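PDB 4TUF: major extracellular endoglucanase from Xanthomonas campestris pv. campestris, which catalyses the endohydrolysis of (1->4)-beta-D-glucosidic linkages in cellulose, lichenin and cereal beta-D-glucans, here represented by its family 5 catalytic domain. Local coordinates for residues N23-E28 against L276-G281; C62-R67 against P113-I118; T70-I75 against L89-K94; R137-R142 against L150-K155. All blocks are in the same frame, centred on the assembly; numbering follows the deposited sequence. Where two conformers were deposited one is given.

In the fold
All four contacts belong to the TIM-barrel catalytic domain; contacts 2 to 4 are nested in the chain between the segments of contact 1, which holds the probable nucleophile E278, its side chain about 3 Å from that of the probable proton donor E157. Contact 2 is a disulfide-linked pair of loops; its centre lies about 15 Å from that of contact 1, which it touches where T65 OG1 meets F27 O at 2.6 Å. Contact 3 joins a loop to helix 88-102, contact 4 helix 129-143 to strand 149-153; a salt bridge links the two, D93 OD2 to R142 NH2 at 2.7 Å. L66 of contact 2 packs on V139 of contact 4, and both touch one dihydrogenphosphate ion.

Contact 1 of 4, residues N23-E28 against L276-G281; sequences NVFGFE and LGEFGG
N23 bonds through its side-chain amide to the backbone just before E278, the nucleophile inferred from related enzymes. Its ND2 donates to the carbonyl O of G277 at 3.1 Å with an N-H...O angle of 177°. The acceptor lies in the amide plane of N23, and the donor in the carbonyl plane of G277, which makes this a well-aligned bond. The second branch of the amide, OD1, accepts from R58, while ND2 also serves the carbonyl of Y311, so both polar atoms of this buried amide are paired.

Close packing is confined to the amide and the stem of E278: N23 ND2 comes to 3.7 Å from E278 CG, with amide and carboxylate planes steeply turned to each other (81°). E278 sets CG beside its backbone N and then runs extended, which carries the carboxylate past N23. The looser side lies at F25, a partly exposed residue. In one of its two conformers F25 CZ lies 3.9 Å from E278 OE2, near the ring plane, a contact that is therefore doubtful; the ring also meets W312 and H111. Farther along, the loop is braced from within, G26 N donating to E28 OE1 on its syn lone pair (2.9 Å).

The carboxylate of E278 is shared by two partners, R58 in a salt bridge at OE2 and Y238 OH at OE1. Because N23 bonds both R58 and the carbonyl of G277, the amide probably restrains the backbone just before E278 and the arginine that pairs with it, consistent with a second-shell role.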
loop_
_atom_site.group_PDB
_atom_site.type_symbol
_atom_site.label_atom_id
_atom_site.label_comp_id
_atom_site.label_asym_id
_atom_site.label_seq_id
_atom_site.Cartn_x
_atom_site.Cartn_y
_atom_site.Cartn_z
ATOM N N ASN A 23 0.434 6.593 -1.934
ATOM C CA ASN A 23 -0.775 5.927 -2.414
ATOM C C ASN A 23 -1.648 6.837 -3.274
ATOM O O ASN A 23 -1.900 7.985 -2.911
ATOM C CB ASN A 23 -1.603 5.420 -1.234
ATOM C CG ASN A 23 -0.996 4.204 -0.568
ATOM O OD1 ASN A 23 -1.361 3.067 -0.880
ATOM N ND2 ASN A 23 -0.065 4.434 0.356
ATOM N N VAL A 24 -2.114 6.314 -4.405
ATOM C CA VAL A 24 -3.001 7.054 -5.302
ATOM C C VAL A 24 -4.307 6.288 -5.485
ATOM O O VAL A 24 -4.354 5.335 -6.260
ATOM C CB VAL A 24 -2.356 7.277 -6.682
ATOM C CG1 VAL A 24 -3.277 8.103 -7.566
ATOM C CG2 VAL A 24 -0.995 7.950 -6.538
ATOM N N PHE A 25 -5.368 6.691 -4.789
ATOM C CA PHE A 25 -6.646 5.981 -4.753
ATOM C C PHE A 25 -7.601 6.388 -5.867
ATOM O O PHE A 25 -7.426 7.433 -6.492
ATOM C CB PHE A 25 -7.340 6.219 -3.406
ATOM C CG PHE A 25 -6.689 5.515 -2.255
ATOM C CD1 PHE A 25 -5.560 6.036 -1.660
ATOM C CD2 PHE A 25 -7.208 4.327 -1.768
ATOM C CE1 PHE A 25 -4.961 5.382 -0.609
ATOM C CE2 PHE A 25 -6.612 3.674 -0.714
ATOM C CZ PHE A 25 -5.487 4.202 -0.131
ATOM N N GLY A 26 -8.646 5.588 -6.054
ATOM C CA GLY A 26 -9.686 5.875 -7.015
ATOM C C GLY A 26 -10.117 4.617 -7.746
ATOM O O GLY A 26 -11.311 4.323 -7.835
ATOM N N PHE A 27 -9.143 3.863 -8.254
ATOM C CA PHE A 27 -9.427 2.686 -9.074
ATOM C C PHE A 27 -10.095 1.558 -8.286
ATOM O O PHE A 27 -10.522 0.561 -8.868
ATOM C CB PHE A 27 -8.142 2.158 -9.725
ATOM C CG PHE A 27 -7.674 2.964 -10.909
ATOM C CD1 PHE A 27 -8.359 2.915 -12.111
ATOM C CD2 PHE A 27 -6.540 3.757 -10.823
ATOM C CE1 PHE A 27 -7.934 3.650 -13.201
ATOM C CE2 PHE A 27 -6.108 4.495 -11.908
ATOM C CZ PHE A 27 -6.806 4.443 -13.099
ATOM N N GLU A 28 -10.183 1.706 -6.967
ATOM C CA GLU A 28 -10.804 0.678 -6.141
ATOM C C GLU A 28 -12.163 1.143 -5.635
ATOM O O GLU A 28 -12.745 0.530 -4.741
ATOM C CB GLU A 28 -9.889 0.298 -4.967
ATOM C CG GLU A 28 -9.978 1.198 -3.733
ATOM C CD GLU A 28 -9.559 2.640 -3.991
ATOM O OE1 GLU A 28 -8.948 2.923 -5.049
ATOM O OE2 GLU A 28 -9.844 3.492 -3.118
ATOM N N LEU A 276 6.583 0.341 4.897
ATOM C CA LEU A 276 5.168 0.542 5.186
ATOM C C LEU A 276 4.345 0.754 3.909
ATOM O O LEU A 276 4.626 1.650 3.118
ATOM C CB LEU A 276 4.990 1.726 6.127
ATOM C CG LEU A 276 5.672 1.561 7.476
ATOM C CD1 LEU A 276 5.570 2.844 8.287
ATOM C CD2 LEU A 276 5.056 0.392 8.214
ATOM N N GLY A 277 3.324 -0.074 3.715
ATOM C CA GLY A 277 2.425 0.083 2.588
ATOM C C GLY A 277 1.544 1.312 2.725
ATOM O O GLY A 277 1.231 1.977 1.739
ATOM N N GLU A 278 1.135 1.606 3.953
ATOM C CA GLU A 278 0.373 2.815 4.251
ATOM C C GLU A 278 0.765 3.372 5.611
ATOM O O GLU A 278 0.788 2.649 6.610
ATOM C CB GLU A 278 -1.135 2.541 4.235
ATOM C CG GLU A 278 -1.725 2.225 2.873
ATOM C CD GLU A 278 -3.215 1.968 2.945
ATOM O OE1 GLU A 278 -3.821 2.344 3.968
ATOM O OE2 GLU A 278 -3.783 1.390 1.991
ATOM N N PHE A 279 1.078 4.660 5.642
ATOM C CA PHE A 279 1.217 5.389 6.894
ATOM C C PHE A 279 0.922 6.864 6.629
ATOM O O PHE A 279 1.128 7.357 5.513
ATOM C CB PHE A 279 2.611 5.201 7.493
ATOM C CG PHE A 279 3.703 5.880 6.719
ATOM C CD1 PHE A 279 4.240 5.289 5.586
ATOM C CD2 PHE A 279 4.203 7.105 7.131
ATOM C CE1 PHE A 279 5.248 5.912 4.874
ATOM C CE2 PHE A 279 5.213 7.733 6.425
ATOM C CZ PHE A 279 5.736 7.139 5.297
ATOM N N GLY A 280 0.421 7.568 7.637
ATOM C CA GLY A 280 0.019 8.946 7.429
ATOM C C GLY A 280 -1.037 9.436 8.391
ATOM O O GLY A 280 -1.439 8.723 9.316
ATOM N N GLY A 281 -1.489 10.665 8.166
ATOM C CA GLY A 281 -2.387 11.341 9.084
ATOM C C GLY A 281 -2.401 12.837 8.840
ATOM O O GLY A 281 -1.663 13.341 7.996
#

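Contact 2 of 4, residues C62-R67 against P113-I118; sequences CPATLR and PDCAGI. With 2HP (dihydrogenphosphate ion), chain K; 2HP (dihydrogenphosphate ion), chain J; 2HP (dihydrogenphosphate ion), chain G.
On the same turn whose C62 is bonded to C115 and whose P63 meets P113, the guanidinium of R67 lays one face on its own loop, with A64 N over its centre 4.0 Å from the plane and P63 C toward the rim. At its edge, near the plane, lie O2 and O3 of a dihydrogenphosphate ion (chain G). NE makes a weak hydrogen bond to O3 of that ion at 3.4 Å. The chain, extended from CG to NE, passes O2 of a second ion (chain K) with CG and carries NE on to the chain G ion.

The covalent link itself joins C62 SG to C115 SG at 2.0 Å, with C115 SG also resting on A64 CB at 3.6 Å. It ties together the loops that follow strands 56-61 and 105-110, two neighbouring parallel strands of the TIM barrel, on the rim where the active site of this family opens. Beside it P63 CG packs on P113 O at 3.7 Å.

Beyond the disulfide, G117 N donates to O1 of another dihydrogenphosphate (chain J) at 3.0 Å, and D114 OD2 lies 3.1 Å from the same O1. A116 N makes weak bonds to D114 OD1 and T112 OG1.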
loop_
_atom_site.group_PDB
_atom_site.type_symbol
_atom_site.label_atom_id
_atom_site.label_comp_id
_atom_site.label_asym_id
_atom_site.label_seq_id
_atom_site.Cartn_x
_atom_site.Cartn_y
_atom_site.Cartn_z
ATOM N N CYS A 62 -9.887 -2.617 -7.820
ATOM C CA CYS A 62 -10.914 -3.570 -7.425
ATOM C C CYS A 62 -11.234 -4.428 -8.639
ATOM O O CYS A 62 -10.911 -4.037 -9.759
ATOM C CB CYS A 62 -12.158 -2.846 -6.908
ATOM S SG CYS A 62 -13.025 -1.839 -8.147
ATOM N N PRO A 63 -11.839 -5.608 -8.429
ATOM C CA PRO A 63 -12.181 -6.494 -9.546
ATOM C C PRO A 63 -12.990 -5.817 -10.653
ATOM O O PRO A 63 -12.649 -5.973 -11.827
ATOM C CB PRO A 63 -13.007 -7.585 -8.872
ATOM C CG PRO A 63 -12.433 -7.676 -7.507
ATOM C CD PRO A 63 -12.083 -6.260 -7.128
ATOM N N ALA A 64 -14.034 -5.082 -10.287
ATOM C CA ALA A 64 -14.892 -4.420 -11.268
ATOM C C ALA A 64 -14.097 -3.555 -12.250
ATOM O O ALA A 64 -14.413 -3.506 -13.439
ATOM C CB ALA A 64 -15.942 -3.578 -10.567
ATOM N N THR A 65 -13.065 -2.882 -11.749
ATOM C CA THR A 65 -12.222 -2.029 -12.584
ATOM C C THR A 65 -11.524 -2.827 -13.691
ATOM O O THR A 65 -11.279 -2.310 -14.786
ATOM C CB THR A 65 -11.170 -1.297 -11.726
ATOM O OG1 THR A 65 -11.829 -0.346 -10.882
ATOM C CG2 THR A 65 -10.157 -0.573 -12.591
ATOM N N LEU A 66 -11.235 -4.096 -13.409
ATOM C CA LEU A 66 -10.500 -4.941 -14.343
ATOM C C LEU A 66 -11.394 -5.551 -15.421
ATOM O O LEU A 66 -10.899 -6.211 -16.335
ATOM C CB LEU A 66 -9.784 -6.062 -13.592
ATOM C CG LEU A 66 -8.907 -5.700 -12.393
ATOM C CD1 LEU A 66 -8.391 -6.976 -11.754
ATOM C CD2 LEU A 66 -7.755 -4.791 -12.808
ATOM N N ARG A 67 -12.703 -5.343 -15.317
ATOM C CA ARG A 67 -13.635 -5.907 -16.290
ATOM C C ARG A 67 -13.771 -5.005 -17.514
ATOM O O ARG A 67 -13.635 -3.787 -17.421
ATOM C CB ARG A 67 -14.996 -6.156 -15.644
ATOM C CG ARG A 67 -14.972 -7.308 -14.652
ATOM C CD ARG A 67 -16.147 -7.283 -13.685
ATOM N NE ARG A 67 -15.900 -8.167 -12.547
ATOM C CZ ARG A 67 -16.536 -8.087 -11.382
ATOM N NH1 ARG A 67 -17.469 -7.157 -11.197
ATOM N NH2 ARG A 67 -16.233 -8.934 -10.402
ATOM N N PRO A 113 -12.806 -6.249 -2.614
ATOM C CA PRO A 113 -13.496 -7.217 -3.476
ATOM C C PRO A 113 -14.738 -6.667 -4.171
ATOM O O PRO A 113 -15.219 -7.322 -5.095
ATOM C CB PRO A 113 -13.889 -8.329 -2.499
ATOM C CG PRO A 113 -14.041 -7.629 -1.187
ATOM C CD PRO A 113 -12.974 -6.564 -1.183
ATOM N N ASP A 114 -15.245 -5.507 -3.750
ATOM C CA ASP A 114 -16.529 -5.020 -4.255
ATOM C C ASP A 114 -16.601 -3.517 -4.469
ATOM O O ASP A 114 -17.690 -2.940 -4.441
ATOM C CB ASP A 114 -17.664 -5.431 -3.306
ATOM C CG ASP A 114 -17.443 -4.961 -1.866
ATOM O OD1 ASP A 114 -16.773 -3.928 -1.642
ATOM O OD2 ASP A 114 -17.956 -5.633 -0.946
ATOM N N CYS A 115 -15.451 -2.883 -4.667
ATOM C CA CYS A 115 -15.407 -1.445 -4.928
ATOM C C CYS A 115 -16.081 -0.638 -3.810
ATOM O O CYS A 115 -16.644 0.431 -4.051
ATOM C CB CYS A 115 -16.046 -1.137 -6.293
ATOM S SG CYS A 115 -15.008 -1.647 -7.692
ATOM N N ALA A 116 -16.014 -1.162 -2.589
ATOM C CA ALA A 116 -16.538 -0.475 -1.409
ATOM C C ALA A 116 -15.634 -0.717 -0.192
ATOM O O ALA A 116 -14.505 -0.228 -0.142
ATOM C CB ALA A 116 -17.964 -0.921 -1.116
ATOM N N GLY A 117 -16.127 -1.480 0.780
ATOM C CA GLY A 117 -15.379 -1.736 2.000
ATOM C C GLY A 117 -14.199 -2.688 1.873
ATOM O O GLY A 117 -14.023 -3.360 0.858
ATOM N N ILE A 118 -13.386 -2.739 2.922
ATOM C CA ILE A 118 -12.222 -3.623 2.982
ATOM C C ILE A 118 -12.559 -4.912 3.729
ATOM O O ILE A 118 -12.948 -4.872 4.898
ATOM C CB ILE A 118 -11.035 -2.921 3.675
ATOM C CG1 ILE A 118 -10.593 -1.709 2.852
ATOM C CG2 ILE A 118 -9.879 -3.892 3.898
ATOM C CD1 ILE A 118 -9.711 -0.760 3.608
HETATM P P 2HP K . -11.726 -10.077 -14.939
HETATM O O1 2HP K . -11.436 -9.340 -16.225
HETATM O O2 2HP K . -11.976 -9.091 -13.824
HETATM O O3 2HP K . -12.949 -10.943 -15.128
HETATM O O4 2HP K . -10.538 -10.932 -14.569
HETATM P P 2HP J . -19.377 -3.246 2.216
HETATM O O1 2HP J . -18.444 -3.330 1.030
HETATM O O2 2HP J . -18.663 -3.729 3.458
HETATM O O3 2HP J . -19.800 -1.811 2.412
HETATM O O4 2HP J . -20.593 -4.113 1.975
HETATM P P 2HP G . -13.821 -12.261 -11.645
HETATM O O1 2HP G . -12.507 -12.787 -12.177
HETATM O O2 2HP G . -13.589 -11.556 -10.328
HETATM O O3 2HP G . -14.408 -11.265 -12.620
HETATM O O4 2HP G . -14.788 -13.414 -11.466
#

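Contact 3 of 4, residues T70-I75 against L89-K94; sequences TMPASI and LQILDK. With 2HP (dihydrogenphosphate ion), chain E.
Within the beta-alpha-beta crossover from strand 56-61 through helix 88-102 to strand 105-110, I91 of the helix meets P72 and I75 of the long loop that precedes it. A single methyl, I91 CD1, does the touching. It lies 3.7 Å from P72 CG and 3.7 Å from I75 CD1, which it meets tip to tip. Both isoleucines place CG1 beside the backbone N and are extended beyond it (I91 chi2 -178°, I75 chi2 178°), and this straight reach lets the two end methyls meet although the backbones stay well apart, with P72 CA and I91 CA 8.6 Å from each other.

The contact is wholly apolar and small. The loop's polar ties lie beside the patch: T70 OG1 bonds to A64 O, and A73 pairs with N31 through the backbone. On the helix, D93 bridges to R142 of helix 129-143, and K94 CE comes to 3.3 Å from O3 of a dihydrogenphosphate ion whose pocket K43 and D82 complete. Loop and helix together form the connection between two neighbouring parallel strands, the right-handed beta-alpha-beta unit from which a TIM barrel is built.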
loop_
_atom_site.group_PDB
_atom_site.type_symbol
_atom_site.label_atom_id
_atom_site.label_comp_id
_atom_site.label_asym_id
_atom_site.label_seq_id
_atom_site.Cartn_x
_atom_site.Cartn_y
_atom_site.Cartn_z
ATOM N N THR A 70 -16.634 -2.043 -17.695
ATOM C CA THR A 70 -16.843 -1.147 -16.565
ATOM C C THR A 70 -16.482 0.281 -16.971
ATOM O O THR A 70 -15.352 0.558 -17.379
ATOM C CB THR A 70 -16.015 -1.567 -15.339
ATOM O OG1 THR A 70 -16.518 -2.808 -14.828
ATOM C CG2 THR A 70 -16.104 -0.509 -14.241
ATOM N N MET A 71 -17.452 1.184 -16.883
ATOM C CA MET A 71 -17.215 2.573 -17.254
ATOM C C MET A 71 -16.816 3.398 -16.038
ATOM O O MET A 71 -17.256 3.122 -14.923
ATOM C CB MET A 71 -18.455 3.167 -17.919
ATOM C CG MET A 71 -18.785 2.553 -19.279
ATOM S SD MET A 71 -17.492 2.806 -20.521
ATOM C CE MET A 71 -17.510 4.594 -20.688
ATOM N N PRO A 72 -15.961 4.408 -16.245
ATOM C CA PRO A 72 -15.569 5.306 -15.154
ATOM C C PRO A 72 -16.612 6.386 -14.878
ATOM O O PRO A 72 -17.537 6.578 -15.672
ATOM C CB PRO A 72 -14.276 5.928 -15.670
ATOM C CG PRO A 72 -14.454 5.945 -17.147
ATOM C CD PRO A 72 -15.226 4.698 -17.489
ATOM N N ALA A 73 -16.459 7.080 -13.756
ATOM C CA ALA A 73 -17.341 8.187 -13.413
ATOM C C ALA A 73 -16.536 9.337 -12.826
ATOM O O ALA A 73 -15.364 9.166 -12.479
ATOM C CB ALA A 73 -18.412 7.736 -12.436
ATOM N N SER A 74 -17.176 10.502 -12.733
ATOM C CA SER A 74 -16.611 11.714 -12.126
ATOM C C SER A 74 -15.460 12.336 -12.921
ATOM O O SER A 74 -14.795 13.251 -12.435
ATOM C CB SER A 74 -16.139 11.435 -10.691
ATOM O OG SER A 74 -14.917 10.709 -10.673
ATOM N N ILE A 75 -15.221 11.863 -14.138
ATOM C CA ILE A 75 -14.164 12.454 -14.945
ATOM C C ILE A 75 -14.665 13.689 -15.681
ATOM O O ILE A 75 -15.660 13.628 -16.404
ATOM C CB ILE A 75 -13.594 11.468 -15.976
ATOM C CG1 ILE A 75 -13.087 10.202 -15.286
ATOM C CG2 ILE A 75 -12.464 12.122 -16.761
ATOM C CD1 ILE A 75 -12.567 9.164 -16.251
ATOM N N LEU A 89 -10.707 0.003 -17.510
ATOM C CA LEU A 89 -9.559 -0.860 -17.749
ATOM C C LEU A 89 -8.544 -0.155 -18.644
ATOM O O LEU A 89 -7.343 -0.159 -18.371
ATOM C CB LEU A 89 -9.997 -2.180 -18.383
ATOM C CG LEU A 89 -8.874 -3.168 -18.706
ATOM C CD1 LEU A 89 -8.045 -3.482 -17.466
ATOM C CD2 LEU A 89 -9.455 -4.437 -19.293
ATOM N N GLN A 90 -9.040 0.467 -19.706
ATOM C CA GLN A 90 -8.175 1.181 -20.635
ATOM C C GLN A 90 -7.564 2.424 -19.994
ATOM O O GLN A 90 -6.503 2.880 -20.410
ATOM C CB GLN A 90 -8.949 1.554 -21.896
ATOM C CG GLN A 90 -9.364 0.349 -22.719
ATOM C CD GLN A 90 -10.390 0.691 -23.778
ATOM O OE1 GLN A 90 -11.051 1.727 -23.707
ATOM N NE2 GLN A 90 -10.531 -0.181 -24.768
ATOM N N ILE A 91 -8.223 2.968 -18.977
ATOM C CA ILE A 91 -7.671 4.123 -18.281
ATOM C C ILE A 91 -6.567 3.655 -17.331
ATOM O O ILE A 91 -5.527 4.301 -17.210
ATOM C CB ILE A 91 -8.763 4.911 -17.519
ATOM C CG1 ILE A 91 -9.775 5.488 -18.512
ATOM C CG2 ILE A 91 -8.153 6.048 -16.709
ATOM C CD1 ILE A 91 -10.873 6.322 -17.870
ATOM N N LEU A 92 -6.786 2.516 -16.681
ATOM C CA LEU A 92 -5.750 1.902 -15.858
ATOM C C LEU A 92 -4.534 1.594 -16.728
ATOM O O LEU A 92 -3.401 1.921 -16.364
ATOM C CB LEU A 92 -6.270 0.632 -15.181
ATOM C CG LEU A 92 -5.324 -0.121 -14.238
ATOM C CD1 LEU A 92 -4.826 0.796 -13.127
ATOM C CD2 LEU A 92 -6.002 -1.370 -13.650
ATOM N N ASP A 93 -4.780 0.982 -17.884
ATOM C CA ASP A 93 -3.719 0.689 -18.839
ATOM C C ASP A 93 -2.907 1.942 -19.148
ATOM O O ASP A 93 -1.676 1.922 -19.114
ATOM C CB ASP A 93 -4.295 0.110 -20.135
ATOM C CG ASP A 93 -4.773 -1.324 -19.978
ATOM O OD1 ASP A 93 -4.582 -1.914 -18.887
ATOM O OD2 ASP A 93 -5.326 -1.868 -20.959
ATOM N N LYS A 94 -3.613 3.034 -19.425
ATOM C CA LYS A 94 -2.984 4.292 -19.811
ATOM C C LYS A 94 -2.222 4.956 -18.655
ATOM O O LYS A 94 -1.193 5.599 -18.870
ATOM C CB LYS A 94 -4.043 5.246 -20.359
ATOM C CG LYS A 94 -3.510 6.296 -21.306
ATOM C CD LYS A 94 -4.650 7.036 -21.986
ATOM C CE LYS A 94 -4.140 7.870 -23.147
ATOM N NZ LYS A 94 -3.580 7.004 -24.223
HETATM P P 2HP E . -2.339 10.761 -25.293
HETATM O O1 2HP E . -1.468 10.551 -26.509
HETATM O O2 2HP E . -2.535 12.240 -25.043
HETATM O O3 2HP E . -3.682 10.109 -25.528
HETATM O O4 2HP E . -1.672 10.136 -24.089
#

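Contact 4 of 4, residues R137-R142 against L150-K155; sequences RFVANR and LGLDLK. With 2HP (dihydrogenphosphate ion), chain K.
V139 and L152 make the direct meeting of helix 129-143 with strand 149-153. V139 CG1 and L152 CD1 come to 4.0 Å, the side chains passing at a slant, and the same CD1 also approaches A140 N at 4.4 Å, so one leucine methyl lies against both the valine branch and the helix backbone. V139 holds CG1 on the far side from its backbone N (chi1 162°), the branch turned to the strand. No hydrogen bond crosses here; the contact is a buried apolar patch.

In the next shell, L108 of strand 105-110 touches both V139 and L152, closing the patch from the neighbouring strand. L66 packs on V139, L136 from the same helix packs on L152, and V184 of helix 173-187 and W191 cover further sides of the leucine. F138, one residue before V139 on the helix, turns elsewhere and has a dihydrogenphosphate ion (chain K) over one ring face, with O1 3.8 Å above the plane and toward the rim.

Farther out, D153 forms a salt bridge to R58 of strand 56-61. The geometry is that of a beta-alpha-beta unit, in which strand 105-110, helix 129-143 and strand 149-153 follow one another: the helix lies on the outside of the barrel, between helices 88-102 and 173-187, over the two parallel strands that it connects.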
loop_
_atom_site.group_PDB
_atom_site.type_symbol
_atom_site.label_atom_id
_atom_site.label_comp_id
_atom_site.label_asym_id
_atom_site.label_seq_id
_atom_site.Cartn_x
_atom_site.Cartn_y
_atom_site.Cartn_z
ATOM N N ARG A 137 -3.807 -13.094 -10.967
ATOM C CA ARG A 137 -3.159 -13.582 -12.178
ATOM C C ARG A 137 -3.484 -12.692 -13.365
ATOM O O ARG A 137 -2.635 -12.489 -14.230
ATOM C CB ARG A 137 -3.564 -15.023 -12.493
ATOM C CG ARG A 137 -2.983 -16.064 -11.553
ATOM C CD ARG A 137 -2.984 -17.453 -12.188
ATOM N NE ARG A 137 -4.332 -17.868 -12.559
ATOM C CZ ARG A 137 -5.171 -18.488 -11.740
ATOM N NH1 ARG A 137 -4.798 -18.775 -10.498
ATOM N NH2 ARG A 137 -6.383 -18.822 -12.164
ATOM N N PHE A 138 -4.705 -12.163 -13.408
ATOM C CA PHE A 138 -5.112 -11.293 -14.518
ATOM C C PHE A 138 -4.228 -10.065 -14.592
ATOM O O PHE A 138 -3.744 -9.682 -15.656
ATOM C CB PHE A 138 -6.569 -10.846 -14.379
ATOM C CG PHE A 138 -7.004 -9.879 -15.450
ATOM C CD1 PHE A 138 -7.477 -10.341 -16.666
ATOM C CD2 PHE A 138 -6.930 -8.510 -15.245
ATOM C CE1 PHE A 138 -7.870 -9.463 -17.646
ATOM C CE2 PHE A 138 -7.321 -7.624 -16.230
ATOM C CZ PHE A 138 -7.792 -8.100 -17.431
ATOM N N VAL A 139 -4.047 -9.438 -13.442
ATOM C CA VAL A 139 -3.234 -8.248 -13.347
ATOM C C VAL A 139 -1.771 -8.560 -13.665
ATOM O O VAL A 139 -1.111 -7.826 -14.405
ATOM C CB VAL A 139 -3.367 -7.632 -11.957
ATOM C CG1 VAL A 139 -2.238 -6.688 -11.693
ATOM C CG2 VAL A 139 -4.716 -6.932 -11.836
ATOM N N ALA A 140 -1.273 -9.665 -13.126
ATOM C CA ALA A 140 0.112 -10.045 -13.360
ATOM C C ALA A 140 0.331 -10.326 -14.840
ATOM O O ALA A 140 1.330 -9.901 -15.426
ATOM C CB ALA A 140 0.483 -11.255 -12.517
ATOM N N ASN A 141 -0.621 -11.027 -15.444
ATOM C CA ASN A 141 -0.534 -11.372 -16.853
ATOM C C ASN A 141 -0.520 -10.143 -17.752
ATOM O O ASN A 141 0.216 -10.082 -18.735
ATOM C CB ASN A 141 -1.694 -12.278 -17.237
ATOM C CG ASN A 141 -1.533 -12.863 -18.612
ATOM O OD1 ASN A 141 -0.418 -12.985 -19.119
ATOM N ND2 ASN A 141 -2.646 -13.238 -19.229
ATOM N N ARG A 142 -1.322 -9.149 -17.400
ATOM C CA ARG A 142 -1.481 -7.977 -18.245
ATOM C C ARG A 142 -0.263 -7.056 -18.225
ATOM O O ARG A 142 0.174 -6.581 -19.268
ATOM C CB ARG A 142 -2.722 -7.202 -17.822
ATOM C CG ARG A 142 -3.190 -6.204 -18.838
ATOM C CD ARG A 142 -4.479 -5.566 -18.393
ATOM N NE ARG A 142 -5.041 -4.720 -19.438
ATOM C CZ ARG A 142 -5.894 -5.154 -20.354
ATOM N NH1 ARG A 142 -6.276 -6.420 -20.343
ATOM N NH2 ARG A 142 -6.367 -4.325 -21.272
ATOM N N LEU A 150 6.286 -2.865 -10.239
ATOM C CA LEU A 150 7.114 -3.503 -9.230
ATOM C C LEU A 150 6.642 -4.902 -8.849
ATOM O O LEU A 150 7.452 -5.804 -8.640
ATOM C CB LEU A 150 7.146 -2.616 -7.989
ATOM C CG LEU A 150 8.452 -2.524 -7.220
ATOM C CD1 LEU A 150 9.532 -1.910 -8.092
ATOM C CD2 LEU A 150 8.218 -1.692 -5.984
ATOM N N GLY A 151 5.328 -5.074 -8.742
ATOM C CA GLY A 151 4.768 -6.322 -8.260
ATOM C C GLY A 151 3.378 -6.106 -7.700
ATOM O O GLY A 151 2.702 -5.158 -8.082
ATOM N N LEU A 152 2.958 -6.972 -6.782
ATOM C CA LEU A 152 1.585 -6.952 -6.288
ATOM C C LEU A 152 1.491 -7.034 -4.774
ATOM O O LEU A 152 2.146 -7.865 -4.140
ATOM C CB LEU A 152 0.783 -8.102 -6.903
ATOM C CG LEU A 152 -0.235 -7.718 -7.978
ATOM C CD1 LEU A 152 -0.626 -8.916 -8.820
ATOM C CD2 LEU A 152 -1.456 -7.134 -7.312
ATOM N N ASP A 153 0.674 -6.149 -4.213
ATOM C CA ASP A 153 0.253 -6.217 -2.820
ATOM C C ASP A 153 -0.989 -7.112 -2.786
ATOM O O ASP A 153 -2.081 -6.666 -3.149
ATOM C CB ASP A 153 -0.037 -4.810 -2.278
ATOM C CG ASP A 153 -0.216 -4.774 -0.766
ATOM O OD1 ASP A 153 -0.541 -5.823 -0.173
ATOM O OD2 ASP A 153 -0.041 -3.684 -0.174
ATOM N N LEU A 154 -0.815 -8.363 -2.354
ATOM C CA LEU A 154 -1.800 -9.427 -2.586
ATOM C C LEU A 154 -3.219 -9.133 -2.106
ATOM O O LEU A 154 -4.185 -9.495 -2.772
ATOM C CB LEU A 154 -1.329 -10.725 -1.935
ATOM C CG LEU A 154 -0.050 -11.363 -2.472
ATOM C CD1 LEU A 154 0.117 -12.734 -1.856
ATOM C CD2 LEU A 154 -0.049 -11.450 -3.996
ATOM N N LYS A 155 -3.343 -8.486 -0.953
ATOM C CA LYS A 155 -4.654 -8.164 -0.387
ATOM C C LYS A 155 -4.508 -7.080 0.675
ATOM O O LYS A 155 -3.668 -7.175 1.571
ATOM C CB LYS A 155 -5.312 -9.423 0.195
ATOM C CG LYS A 155 -6.210 -9.208 1.403
ATOM C CD LYS A 155 -7.630 -8.918 0.984
ATOM C CE LYS A 155 -8.571 -8.929 2.179
ATOM N NZ LYS A 155 -8.291 -7.859 3.168
HETATM P P 2HP K . -11.726 -10.077 -14.939
HETATM O O1 2HP K . -11.436 -9.340 -16.225
HETATM O O2 2HP K . -11.976 -9.091 -13.824
HETATM O O3 2HP K . -12.949 -10.943 -15.128
HETATM O O4 2HP K . -10.538 -10.932 -14.569
#